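Long-range contacts in UPF0678 fatty acid-binding protein-like protein ERS007657_00996 (Mycobacterium tuberculosis, PDB 6R3W), which binds one heme b in the cleft of a beta-barrel and probably isomerises peroxynitrite to nitrate, thereby scavenging it: residues Ala122-Arg130 / Ser142-Leu152; Phe33-Phe41 / Tyr51-Ala59. One frame throughout, in Å; residues are numbered along the deposited sequence. Where two conformers were deposited one is given.

Contact 1: residues Ala122-Arg130 / Ser142-Leu152. With HEM (protoporphyrin IX containing Fe), chain B.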
loop_
_atom_site.group_PDB
_atom_site.type_symbol
_atom_site.label_atom_id
_atom_site.label_comp_id
_atom_site.label_asym_id
_atom_site.label_seq_id
_atom_site.Cartn_x
_atom_site.Cartn_y
_atom_site.Cartn_z
ATOM N N ALA A 122 -2.845 10.685 -17.370
ATOM C CA ALA A 122 -2.703 10.620 -15.899
ATOM C C ALA A 122 -2.218 11.966 -15.343
ATOM O O ALA A 122 -1.495 12.735 -16.047
ATOM C CB ALA A 122 -1.765 9.512 -15.524
ATOM N N LYS A 123 -2.521 12.223 -14.086
ATOM C CA LYS A 123 -1.876 13.309 -13.317
ATOM C C LYS A 123 -0.392 12.991 -13.124
ATOM O O LYS A 123 -0.013 11.816 -13.060
ATOM C CB LYS A 123 -2.562 13.472 -11.969
ATOM C CG LYS A 123 -4.047 13.760 -12.031
ATOM C CD LYS A 123 -4.362 15.169 -12.403
ATOM C CE LYS A 123 -5.838 15.497 -12.262
ATOM N NZ LYS A 123 -6.292 15.418 -10.854
ATOM N N GLU A 124 0.403 14.020 -12.903
ATOM C CA GLU A 124 1.879 13.877 -12.826
ATOM C C GLU A 124 2.290 13.545 -11.386
ATOM O O GLU A 124 2.627 14.436 -10.606
ATOM C CB GLU A 124 2.596 15.124 -13.327
ATOM C CG GLU A 124 2.281 15.467 -14.757
ATOM C CD GLU A 124 1.215 16.511 -14.924
ATOM O OE1 GLU A 124 0.482 16.771 -13.927
ATOM O OE2 GLU A 124 1.032 16.977 -16.049
ATOM N N VAL A 125 2.403 12.271 -11.107
ATOM C CA VAL A 125 2.973 11.714 -9.857
ATOM C C VAL A 125 4.409 11.290 -10.145
ATOM O O VAL A 125 4.634 10.580 -11.151
ATOM C CB VAL A 125 2.129 10.538 -9.372
ATOM C CG1 VAL A 125 2.724 9.942 -8.120
ATOM C CG2 VAL A 125 0.681 10.943 -9.150
ATOM N N THR A 126 5.346 11.703 -9.306
ATOM C CA THR A 126 6.758 11.367 -9.525
ATOM C C THR A 126 7.376 10.557 -8.394
ATOM O O THR A 126 8.417 9.973 -8.636
ATOM C CB THR A 126 7.597 12.606 -9.836
ATOM O OG1 THR A 126 7.613 13.485 -8.714
ATOM C CG2 THR A 126 7.114 13.326 -11.072
ATOM N N ALA A 127 6.812 10.566 -7.186
ATOM C CA ALA A 127 7.326 9.657 -6.134
ATOM C C ALA A 127 6.214 9.269 -5.177
ATOM O O ALA A 127 5.337 10.101 -4.884
ATOM C CB ALA A 127 8.498 10.259 -5.389
ATOM N N LEU A 128 6.328 8.058 -4.643
ATOM C CA LEU A 128 5.446 7.536 -3.582
ATOM C C LEU A 128 6.286 6.793 -2.560
ATOM O O LEU A 128 7.147 5.987 -2.965
ATOM C CB LEU A 128 4.401 6.605 -4.196
ATOM C CG LEU A 128 3.421 7.279 -5.145
ATOM C CD1 LEU A 128 2.729 6.259 -6.037
ATOM C CD2 LEU A 128 2.413 8.123 -4.395
ATOM N N ASP A 129 6.043 7.084 -1.291
ATOM C CA ASP A 129 6.660 6.379 -0.159
ATOM C C ASP A 129 5.546 5.777 0.688
ATOM O O ASP A 129 4.534 6.460 0.926
ATOM C CB ASP A 129 7.462 7.320 0.745
ATOM C CG ASP A 129 8.762 7.894 0.194
ATOM O OD1 ASP A 129 8.995 7.834 -1.024
ATOM O OD2 ASP A 129 9.506 8.478 1.018
ATOM N N ARG A 130 5.728 4.549 1.126
ATOM C CA ARG A 130 4.784 3.860 2.033
ATOM C C ARG A 130 5.515 3.366 3.285
ATOM O O ARG A 130 6.575 2.728 3.168
ATOM C CB ARG A 130 4.115 2.702 1.301
ATOM C CG ARG A 130 3.136 3.138 0.217
ATOM C CD ARG A 130 2.650 1.952 -0.583
ATOM N NE ARG A 130 1.943 2.352 -1.785
ATOM C CZ ARG A 130 0.665 2.124 -2.039
ATOM N NH1 ARG A 130 -0.122 1.518 -1.154
ATOM N NH2 ARG A 130 0.154 2.532 -3.175
ATOM N N SER A 142 1.057 5.038 6.456
ATOM C CA SER A 142 1.041 6.374 5.838
ATOM C C SER A 142 1.660 6.299 4.456
ATOM O O SER A 142 2.580 5.475 4.232
ATOM C CB SER A 142 1.715 7.413 6.699
ATOM O OG SER A 142 3.122 7.260 6.695
ATOM N N LEU A 143 1.146 7.123 3.562
ATOM C CA LEU A 143 1.654 7.246 2.186
ATOM C C LEU A 143 1.996 8.698 1.946
ATOM O O LEU A 143 1.148 9.569 2.175
ATOM C CB LEU A 143 0.627 6.704 1.184
ATOM C CG LEU A 143 1.032 6.806 -0.285
ATOM C CD1 LEU A 143 0.411 5.667 -1.079
ATOM C CD2 LEU A 143 0.639 8.148 -0.879
ATOM N N GLN A 144 3.215 8.922 1.513
ATOM C CA GLN A 144 3.651 10.256 1.065
ATOM C C GLN A 144 3.781 10.275 -0.460
ATOM O O GLN A 144 4.100 9.230 -1.070
ATOM C CB GLN A 144 4.944 10.665 1.758
ATOM C CG GLN A 144 4.805 10.756 3.262
ATOM C CD GLN A 144 5.872 11.631 3.858
ATOM O OE1 GLN A 144 7.056 11.514 3.523
ATOM N NE2 GLN A 144 5.471 12.478 4.795
ATOM N N MET A 145 3.500 11.415 -1.040
ATOM C CA MET A 145 3.455 11.588 -2.498
ATOM C C MET A 145 4.187 12.870 -2.886
ATOM O O MET A 145 4.015 13.884 -2.222
ATOM C CB MET A 145 2.006 11.644 -2.958
ATOM C CG MET A 145 1.847 11.857 -4.436
ATOM S SD MET A 145 0.164 11.540 -5.006
ATOM C CE MET A 145 -0.737 12.895 -4.244
ATOM N N ARG A 146 4.939 12.808 -3.972
ATOM C CA ARG A 146 5.503 13.956 -4.705
ATOM C C ARG A 146 4.788 14.007 -6.048
ATOM O O ARG A 146 4.850 13.019 -6.791
ATOM C CB ARG A 146 7.011 13.770 -4.885
ATOM C CG ARG A 146 7.739 14.962 -5.488
ATOM C CD ARG A 146 9.246 14.704 -5.612
ATOM N NE ARG A 146 9.549 13.706 -6.634
ATOM C CZ ARG A 146 10.583 12.843 -6.597
ATOM N NH1 ARG A 146 11.329 12.708 -5.515
ATOM N NH2 ARG A 146 10.835 12.077 -7.647
ATOM N N ALA A 147 4.042 15.064 -6.302
ATOM C CA ALA A 147 3.140 15.111 -7.458
ATOM C C ALA A 147 2.713 16.551 -7.719
ATOM O O ALA A 147 2.692 17.336 -6.774
ATOM C CB ALA A 147 1.922 14.246 -7.233
ATOM N N VAL A 148 2.345 16.824 -8.961
ATOM C CA VAL A 148 1.616 18.047 -9.393
ATOM C C VAL A 148 2.266 19.281 -8.722
ATOM O O VAL A 148 1.548 20.180 -8.208
ATOM C CB VAL A 148 0.094 17.925 -9.152
ATOM C CG1 VAL A 148 -0.515 16.849 -10.045
ATOM C CG2 VAL A 148 -0.270 17.680 -7.691
ATOM N N GLY A 149 3.598 19.364 -8.791
ATOM C CA GLY A 149 4.346 20.556 -8.400
ATOM C C GLY A 149 4.632 20.638 -6.922
ATOM O O GLY A 149 5.241 21.629 -6.501
ATOM N N GLN A 150 4.214 19.648 -6.141
ATOM C CA GLN A 150 4.346 19.701 -4.669
ATOM C C GLN A 150 5.467 18.777 -4.218
ATOM O O GLN A 150 5.651 17.690 -4.777
ATOM C CB GLN A 150 3.039 19.312 -3.987
ATOM C CG GLN A 150 1.811 19.957 -4.609
ATOM C CD GLN A 150 1.913 21.453 -4.619
ATOM O OE1 GLN A 150 2.160 22.073 -3.588
ATOM N NE2 GLN A 150 1.778 22.030 -5.798
ATOM N N PRO A 151 6.193 19.145 -3.153
ATOM C CA PRO A 151 7.226 18.275 -2.605
ATOM C C PRO A 151 6.607 17.033 -1.940
ATOM O O PRO A 151 5.456 17.064 -1.533
ATOM C CB PRO A 151 7.976 19.163 -1.607
ATOM C CG PRO A 151 6.932 20.193 -1.195
ATOM C CD PRO A 151 6.101 20.433 -2.445
ATOM N N LEU A 152 7.432 16.015 -1.738
ATOM C CA LEU A 152 7.052 14.770 -1.053
ATOM C C LEU A 152 6.432 15.090 0.299
ATOM O O LEU A 152 7.094 15.766 1.125
ATOM C CB LEU A 152 8.291 13.904 -0.909
ATOM C CG LEU A 152 8.068 12.536 -0.265
ATOM C CD1 LEU A 152 7.312 11.596 -1.192
ATOM C CD2 LEU A 152 9.399 11.922 0.172
HETATM C CHA HEM B . -6.297 13.457 -5.279
HETATM C CHB HEM B . -8.311 10.008 -2.611
HETATM C CHC HEM B . -4.441 7.136 -3.326
HETATM C CHD HEM B . -2.657 10.440 -6.414
HETATM C C1A HEM B . -7.172 12.751 -4.494
HETATM C C2A HEM B . -8.481 13.213 -4.125
HETATM C C3A HEM B . -9.041 12.234 -3.384
HETATM C C4A HEM B . -8.090 11.185 -3.276
HETATM C CMA HEM B . -10.430 12.225 -2.810
HETATM C CAA HEM B . -9.103 14.534 -4.511
HETATM C CBA HEM B . -10.225 14.334 -5.523
HETATM C CGA HEM B . -9.691 13.738 -6.780
HETATM O O1A HEM B . -10.147 12.648 -7.184
HETATM O O2A HEM B . -8.829 14.349 -7.444
HETATM C C1B HEM B . -7.395 8.942 -2.531
HETATM C C2B HEM B . -7.657 7.726 -1.827
HETATM C C3B HEM B . -6.546 6.916 -1.985
HETATM C C4B HEM B . -5.633 7.658 -2.866
HETATM C CMB HEM B . -8.914 7.398 -1.057
HETATM C CAB HEM B . -6.243 5.583 -1.417
HETATM C CBB HEM B . -6.707 5.209 -0.241
HETATM C C1C HEM B . -3.635 7.773 -4.273
HETATM C C2C HEM B . -2.456 7.236 -4.834
HETATM C C3C HEM B . -1.998 8.141 -5.755
HETATM C C4C HEM B . -2.853 9.297 -5.678
HETATM C CMC HEM B . -1.869 5.914 -4.458
HETATM C CAC HEM B . -0.879 8.012 -6.716
HETATM C CBC HEM B . -0.670 6.890 -7.414
HETATM C C1D HEM B . -3.477 11.556 -6.302
HETATM C C2D HEM B . -3.258 12.789 -7.073
HETATM C C3D HEM B . -4.262 13.612 -6.770
HETATM C C4D HEM B . -5.108 12.908 -5.783
HETATM C CMD HEM B . -2.162 13.033 -8.074
HETATM C CAD HEM B . -4.676 14.788 -7.610
HETATM C CBD HEM B . -4.138 16.031 -7.066
HETATM C CGD HEM B . -4.522 17.200 -7.978
HETATM O O1D HEM B . -5.389 17.206 -8.915
HETATM O O2D HEM B . -3.928 18.167 -7.780
HETATM N NA HEM B . -6.974 11.482 -3.970
HETATM N NB HEM B . -6.193 8.853 -3.134
HETATM N NC HEM B . -3.843 9.036 -4.761
HETATM N ND HEM B . -4.615 11.663 -5.542
HETATM FE FE HEM B . -5.361 10.331 -4.315
HETATM O O HOH W 1 8.545 9.365 3.295
HETATM O O HOH W 2 -6.415 9.460 -5.971
#

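Contact 2: residues Phe33-Phe41 / Tyr51-Ala59. With HEM (protoporphyrin IX containing Fe), chain B.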
loop_
_atom_site.group_PDB
_atom_site.type_symbol
_atom_site.label_atom_id
_atom_site.label_comp_id
_atom_site.label_asym_id
_atom_site.label_seq_id
_atom_site.Cartn_x
_atom_site.Cartn_y
_atom_site.Cartn_z
ATOM N N PHE A 33 -10.101 14.847 2.799
ATOM C CA PHE A 33 -11.148 13.826 2.617
ATOM C C PHE A 33 -10.908 12.687 3.609
ATOM O O PHE A 33 -9.814 12.579 4.214
ATOM C CB PHE A 33 -11.167 13.297 1.171
ATOM C CG PHE A 33 -9.853 12.686 0.736
ATOM C CD1 PHE A 33 -9.543 11.360 1.031
ATOM C CD2 PHE A 33 -8.845 13.484 0.194
ATOM C CE1 PHE A 33 -8.288 10.832 0.730
ATOM C CE2 PHE A 33 -7.589 12.950 -0.088
ATOM C CZ PHE A 33 -7.313 11.631 0.185
ATOM N N GLU A 34 -11.912 11.837 3.754
ATOM C CA GLU A 34 -11.742 10.562 4.478
ATOM C C GLU A 34 -12.354 9.419 3.671
ATOM O O GLU A 34 -13.119 9.679 2.734
ATOM C CB GLU A 34 -12.295 10.678 5.903
ATOM C CG GLU A 34 -13.738 11.144 5.994
ATOM C CD GLU A 34 -14.195 11.358 7.422
ATOM O OE1 GLU A 34 -13.446 10.950 8.350
ATOM O OE2 GLU A 34 -15.330 11.796 7.607
ATOM N N TYR A 35 -12.051 8.201 4.074
ATOM C CA TYR A 35 -12.417 7.014 3.282
ATOM C C TYR A 35 -12.506 5.793 4.184
ATOM O O TYR A 35 -11.803 5.721 5.215
ATOM C CB TYR A 35 -11.418 6.796 2.135
ATOM C CG TYR A 35 -9.984 6.610 2.556
ATOM C CD1 TYR A 35 -9.449 5.351 2.735
ATOM C CD2 TYR A 35 -9.127 7.695 2.653
ATOM C CE1 TYR A 35 -8.107 5.176 3.049
ATOM C CE2 TYR A 35 -7.788 7.540 2.991
ATOM C CZ TYR A 35 -7.269 6.274 3.168
ATOM O OH TYR A 35 -5.928 6.121 3.447
ATOM N N LEU A 36 -13.289 4.819 3.718
ATOM C CA LEU A 36 -13.287 3.434 4.214
ATOM C C LEU A 36 -12.440 2.590 3.271
ATOM O O LEU A 36 -12.387 2.912 2.069
ATOM C CB LEU A 36 -14.722 2.908 4.283
ATOM C CG LEU A 36 -15.671 3.726 5.142
ATOM C CD1 LEU A 36 -17.062 3.104 5.146
ATOM C CD2 LEU A 36 -15.142 3.866 6.551
ATOM N N GLU A 37 -11.784 1.571 3.803
ATOM C CA GLU A 37 -10.809 0.778 3.045
ATOM C C GLU A 37 -11.001 -0.693 3.363
ATOM O O GLU A 37 -11.094 -1.038 4.555
ATOM C CB GLU A 37 -9.398 1.233 3.372
ATOM C CG GLU A 37 -8.315 0.421 2.695
ATOM C CD GLU A 37 -6.944 1.052 2.762
ATOM O OE1 GLU A 37 -6.814 2.120 3.392
ATOM O OE2 GLU A 37 -6.000 0.458 2.201
ATOM N N GLU A 38 -10.947 -1.524 2.321
ATOM C CA GLU A 38 -10.911 -2.989 2.415
ATOM C C GLU A 38 -9.680 -3.472 1.651
ATOM O O GLU A 38 -9.521 -3.092 0.470
ATOM C CB GLU A 38 -12.180 -3.605 1.822
ATOM C CG GLU A 38 -13.461 -3.163 2.494
ATOM C CD GLU A 38 -14.013 -4.165 3.490
ATOM O OE1 GLU A 38 -13.459 -5.282 3.570
ATOM O OE2 GLU A 38 -14.963 -3.807 4.224
ATOM N N VAL A 39 -8.889 -4.333 2.285
ATOM C CA VAL A 39 -7.664 -4.913 1.697
ATOM C C VAL A 39 -7.713 -6.432 1.831
ATOM O O VAL A 39 -8.186 -6.939 2.861
ATOM C CB VAL A 39 -6.436 -4.327 2.388
ATOM C CG1 VAL A 39 -5.232 -5.231 2.262
ATOM C CG2 VAL A 39 -6.158 -2.918 1.887
ATOM N N VAL A 40 -7.234 -7.120 0.818
ATOM C CA VAL A 40 -7.010 -8.582 0.914
ATOM C C VAL A 40 -5.580 -8.883 0.510
ATOM O O VAL A 40 -5.163 -8.467 -0.580
ATOM C CB VAL A 40 -8.007 -9.384 0.061
ATOM C CG1 VAL A 40 -7.730 -10.867 0.179
ATOM C CG2 VAL A 40 -9.447 -9.082 0.421
ATOM N N PHE A 41 -4.883 -9.650 1.339
ATOM C CA PHE A 41 -3.596 -10.283 0.996
ATOM C C PHE A 41 -3.804 -11.784 0.891
ATOM O O PHE A 41 -4.425 -12.369 1.805
ATOM C CB PHE A 41 -2.540 -10.011 2.057
ATOM C CG PHE A 41 -1.991 -8.614 2.076
ATOM C CD1 PHE A 41 -1.010 -8.228 1.178
ATOM C CD2 PHE A 41 -2.367 -7.716 3.068
ATOM C CE1 PHE A 41 -0.454 -6.954 1.240
ATOM C CE2 PHE A 41 -1.817 -6.445 3.119
ATOM C CZ PHE A 41 -0.837 -6.080 2.229
ATOM N N TYR A 51 -2.354 -8.733 -3.653
ATOM C CA TYR A 51 -2.835 -7.592 -2.860
ATOM C C TYR A 51 -3.875 -6.831 -3.650
ATOM O O TYR A 51 -3.618 -6.456 -4.798
ATOM C CB TYR A 51 -1.675 -6.688 -2.475
ATOM C CG TYR A 51 -2.056 -5.320 -1.961
ATOM C CD1 TYR A 51 -2.628 -5.128 -0.711
ATOM C CD2 TYR A 51 -1.945 -4.218 -2.786
ATOM C CE1 TYR A 51 -3.000 -3.868 -0.283
ATOM C CE2 TYR A 51 -2.283 -2.948 -2.359
ATOM C CZ TYR A 51 -2.807 -2.770 -1.100
ATOM O OH TYR A 51 -3.186 -1.519 -0.678
ATOM N N THR A 52 -5.002 -6.550 -3.012
ATOM C CA THR A 52 -6.010 -5.652 -3.582
ATOM C C THR A 52 -6.547 -4.723 -2.505
ATOM O O THR A 52 -6.725 -5.177 -1.373
ATOM C CB THR A 52 -7.123 -6.435 -4.256
ATOM O OG1 THR A 52 -7.673 -7.289 -3.248
ATOM C CG2 THR A 52 -6.627 -7.213 -5.458
ATOM N N GLN A 53 -6.887 -3.524 -2.922
ATOM C CA GLN A 53 -7.455 -2.466 -2.085
ATOM C C GLN A 53 -8.676 -1.920 -2.799
ATOM O O GLN A 53 -8.565 -1.601 -3.998
ATOM C CB GLN A 53 -6.430 -1.348 -1.849
ATOM C CG GLN A 53 -6.982 -0.167 -1.049
ATOM C CD GLN A 53 -6.269 1.121 -1.358
ATOM O OE1 GLN A 53 -5.542 1.664 -0.525
ATOM N NE2 GLN A 53 -6.509 1.657 -2.546
ATOM N N GLN A 54 -9.753 -1.692 -2.066
ATOM C CA GLN A 54 -10.874 -0.845 -2.526
ATOM C C GLN A 54 -11.181 0.172 -1.444
ATOM O O GLN A 54 -11.289 -0.200 -0.280
ATOM C CB GLN A 54 -12.113 -1.654 -2.888
ATOM C CG GLN A 54 -13.234 -0.796 -3.497
ATOM C CD GLN A 54 -12.874 -0.149 -4.821
ATOM O OE1 GLN A 54 -12.689 -0.830 -5.840
ATOM N NE2 GLN A 54 -12.948 1.181 -4.858
ATOM N N THR A 55 -11.380 1.420 -1.834
ATOM C CA THR A 55 -11.771 2.468 -0.875
ATOM C C THR A 55 -13.059 3.121 -1.332
ATOM O O THR A 55 -13.357 3.097 -2.554
ATOM C CB THR A 55 -10.669 3.510 -0.672
ATOM O OG1 THR A 55 -10.559 4.331 -1.841
ATOM C CG2 THR A 55 -9.344 2.864 -0.317
ATOM N N ARG A 56 -13.777 3.703 -0.382
ATOM C CA ARG A 56 -15.055 4.374 -0.686
ATOM C C ARG A 56 -15.256 5.526 0.280
ATOM O O ARG A 56 -14.660 5.529 1.368
ATOM C CB ARG A 56 -16.227 3.395 -0.639
ATOM C CG ARG A 56 -16.471 2.742 0.707
ATOM C CD ARG A 56 -17.549 1.673 0.596
ATOM N NE ARG A 56 -17.993 1.186 1.891
ATOM C CZ ARG A 56 -17.303 0.354 2.663
ATOM N NH1 ARG A 56 -16.065 0.014 2.340
ATOM N NH2 ARG A 56 -17.813 -0.045 3.818
ATOM N N ALA A 57 -16.108 6.452 -0.098
ATOM C CA ALA A 57 -16.354 7.623 0.748
ATOM C C ALA A 57 -17.084 7.199 2.030
ATOM O O ALA A 57 -17.933 6.303 1.984
ATOM C CB ALA A 57 -17.144 8.641 -0.011
ATOM N N VAL A 58 -16.715 7.792 3.151
ATOM C CA VAL A 58 -17.402 7.501 4.434
ATOM C C VAL A 58 -18.873 7.942 4.334
ATOM O O VAL A 58 -19.740 7.175 4.777
ATOM C CB VAL A 58 -16.687 8.173 5.609
ATOM C CG1 VAL A 58 -17.427 7.930 6.906
ATOM C CG2 VAL A 58 -15.236 7.725 5.716
ATOM N N ALA A 59 -19.144 9.095 3.713
ATOM C CA ALA A 59 -20.465 9.771 3.745
ATOM C C ALA A 59 -21.499 8.940 2.969
ATOM O O ALA A 59 -22.606 8.751 3.504
ATOM C CB ALA A 59 -20.346 11.174 3.194
HETATM C CHA HEM B . -6.297 13.457 -5.279
HETATM C CHB HEM B . -8.311 10.008 -2.611
HETATM C CHC HEM B . -4.441 7.136 -3.326
HETATM C CHD HEM B . -2.657 10.440 -6.414
HETATM C C1A HEM B . -7.172 12.751 -4.494
HETATM C C2A HEM B . -8.481 13.213 -4.125
HETATM C C3A HEM B . -9.041 12.234 -3.384
HETATM C C4A HEM B . -8.090 11.185 -3.276
HETATM C CMA HEM B . -10.430 12.225 -2.810
HETATM C CAA HEM B . -9.103 14.534 -4.511
HETATM C CBA HEM B . -10.225 14.334 -5.523
HETATM C CGA HEM B . -9.691 13.738 -6.780
HETATM O O1A HEM B . -10.147 12.648 -7.184
HETATM O O2A HEM B . -8.829 14.349 -7.444
HETATM C C1B HEM B . -7.395 8.942 -2.531
HETATM C C2B HEM B . -7.657 7.726 -1.827
HETATM C C3B HEM B . -6.546 6.916 -1.985
HETATM C C4B HEM B . -5.633 7.658 -2.866
HETATM C CMB HEM B . -8.914 7.398 -1.057
HETATM C CAB HEM B . -6.243 5.583 -1.417
HETATM C CBB HEM B . -6.707 5.209 -0.241
HETATM C C1C HEM B . -3.635 7.773 -4.273
HETATM C C2C HEM B . -2.456 7.236 -4.834
HETATM C C3C HEM B . -1.998 8.141 -5.755
HETATM C C4C HEM B . -2.853 9.297 -5.678
HETATM C CMC HEM B . -1.869 5.914 -4.458
HETATM C CAC HEM B . -0.879 8.012 -6.716
HETATM C CBC HEM B . -0.670 6.890 -7.414
HETATM C C1D HEM B . -3.477 11.556 -6.302
HETATM C C2D HEM B . -3.258 12.789 -7.073
HETATM C C3D HEM B . -4.262 13.612 -6.770
HETATM C C4D HEM B . -5.108 12.908 -5.783
HETATM C CMD HEM B . -2.162 13.033 -8.074
HETATM C CAD HEM B . -4.676 14.788 -7.610
HETATM C CBD HEM B . -4.138 16.031 -7.066
HETATM C CGD HEM B . -4.522 17.200 -7.978
HETATM O O1D HEM B . -5.389 17.206 -8.915
HETATM O O2D HEM B . -3.928 18.167 -7.780
HETATM N NA HEM B . -6.974 11.482 -3.970
HETATM N NB HEM B . -6.193 8.853 -3.134
HETATM N NC HEM B . -3.843 9.036 -4.761
HETATM N ND HEM B . -4.615 11.663 -5.542
HETATM FE FE HEM B . -5.361 10.331 -4.315
HETATM O O HOH W 3 -3.305 -0.404 1.932
HETATM O O HOH W 4 -9.766 -5.428 -1.559
HETATM O O HOH W 5 -15.335 -1.432 4.522
HETATM O O HOH W 2 -6.415 9.460 -5.971
#

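Contact 1: residues Ala122-Arg130 / Ser142-Leu152
Val125-Arg130 and Ser142-Ala147 run antiparallel as neighbouring strands of a beta hairpin in the ten-stranded barrel, their axes 4.7 Å apart at closest approach and at 162° to each other. A classic beta bulge interrupts the pairing: Thr126 and Ala127 both face Arg146, whose carbonyl O accepts from both of their backbone N atoms. Beyond the bulge, Val148 N donates to Glu124 O. The Arg146 side chain returns across the bulge, bent at chi3 (70°), which brings its NE within 2.9 Å of Thr126 OG1 in a nearly straight bond lying in the guanidinium plane. Ala127 CB sits 3.5 Å from Arg146 CZ, centred over one face of the same group. On the other side of the sheet, Leu128 and Met145 lie side by side, CD2 of the leucine 3.8 Å from the methionine CG, while Leu143 CD1 covers a face of the Arg130 guanidinium, itself gripped by Glu67, Glu91 and Glu93. The face carrying Val125, Leu128 and Met145 lines the heme cleft: Met145 SD comes to 3.3 Å from heme CHD, next to His155, the predicted axial ligand. Lys123, bent at chi2 and chi4, delivers NZ to heme propionate O1D at 2.8 Å.

Contact 2: residues Phe33-Phe41 / Tyr51-Ala59
Main-chain hydrogen bonds come in three reciprocal pairs, Leu36 with Arg56, Glu38 with Gln54 and Val40 with Thr52, joining two antiparallel strands whose axes are inclined at 140°. Apolar and aromatic contacts gather on the face of the sheet carrying Val39, Phe41 and Tyr51. With CG anti to the backbone N (chi1 166°), the Tyr51 ring is brought alongside both neighbours: its CD1 lies over one face of the Phe41 ring, 3.4 Å from Phe41 CE1, with the ring planes 34° apart, and Val39 CG1 meets it at the edge, 3.6 Å from Tyr51 CE1. On the opposite face Leu36 CD1 lies over one face of the Arg56 guanidinium, toward its rim and 3.5 Å from Arg56 NH2. A polar link runs through water: one molecule donates to both Glu37 OE2 and Tyr51 OH, whose further partners are Tyr141 for the carboxylate and Glu67 for the hydroxyl. The Phe33 ring lies over the periphery of one porphyrin face, its CZ 3.4 Å from heme CHB, and the heme vinyl carbon CBB rests over the Tyr35 ring and 3.5 Å from Thr55 CG2. Such a hairpin, with inward side chains meeting a ligand, is typical of the heme-binding beta-barrel of the nitrobindin family, in the calycin clan.

Contact 1 and contact 2 are separate hairpins of one antiparallel barrel, following one another along the chain, with centres about 19 Å apart. Their nearest atoms come to about 4 Å, and the heme connects them. Residues 122-130 and 142-152 supply the propionate lysine and a methionine whose CE lies above the C1D-C2D edge of pyrrole D, whereas 33-41 and 51-59 cover the outer part of the same porphyrin face with Phe33 and meet a vinyl group. The iron's water, 2.1 Å from FE, is on the opposite face; His155, predicted as the axial ligand, has its side chain about 4 Å from that of Met145 but about 8 Å from that of Tyr35. Glu67 also bonds both Arg130 and Tyr51.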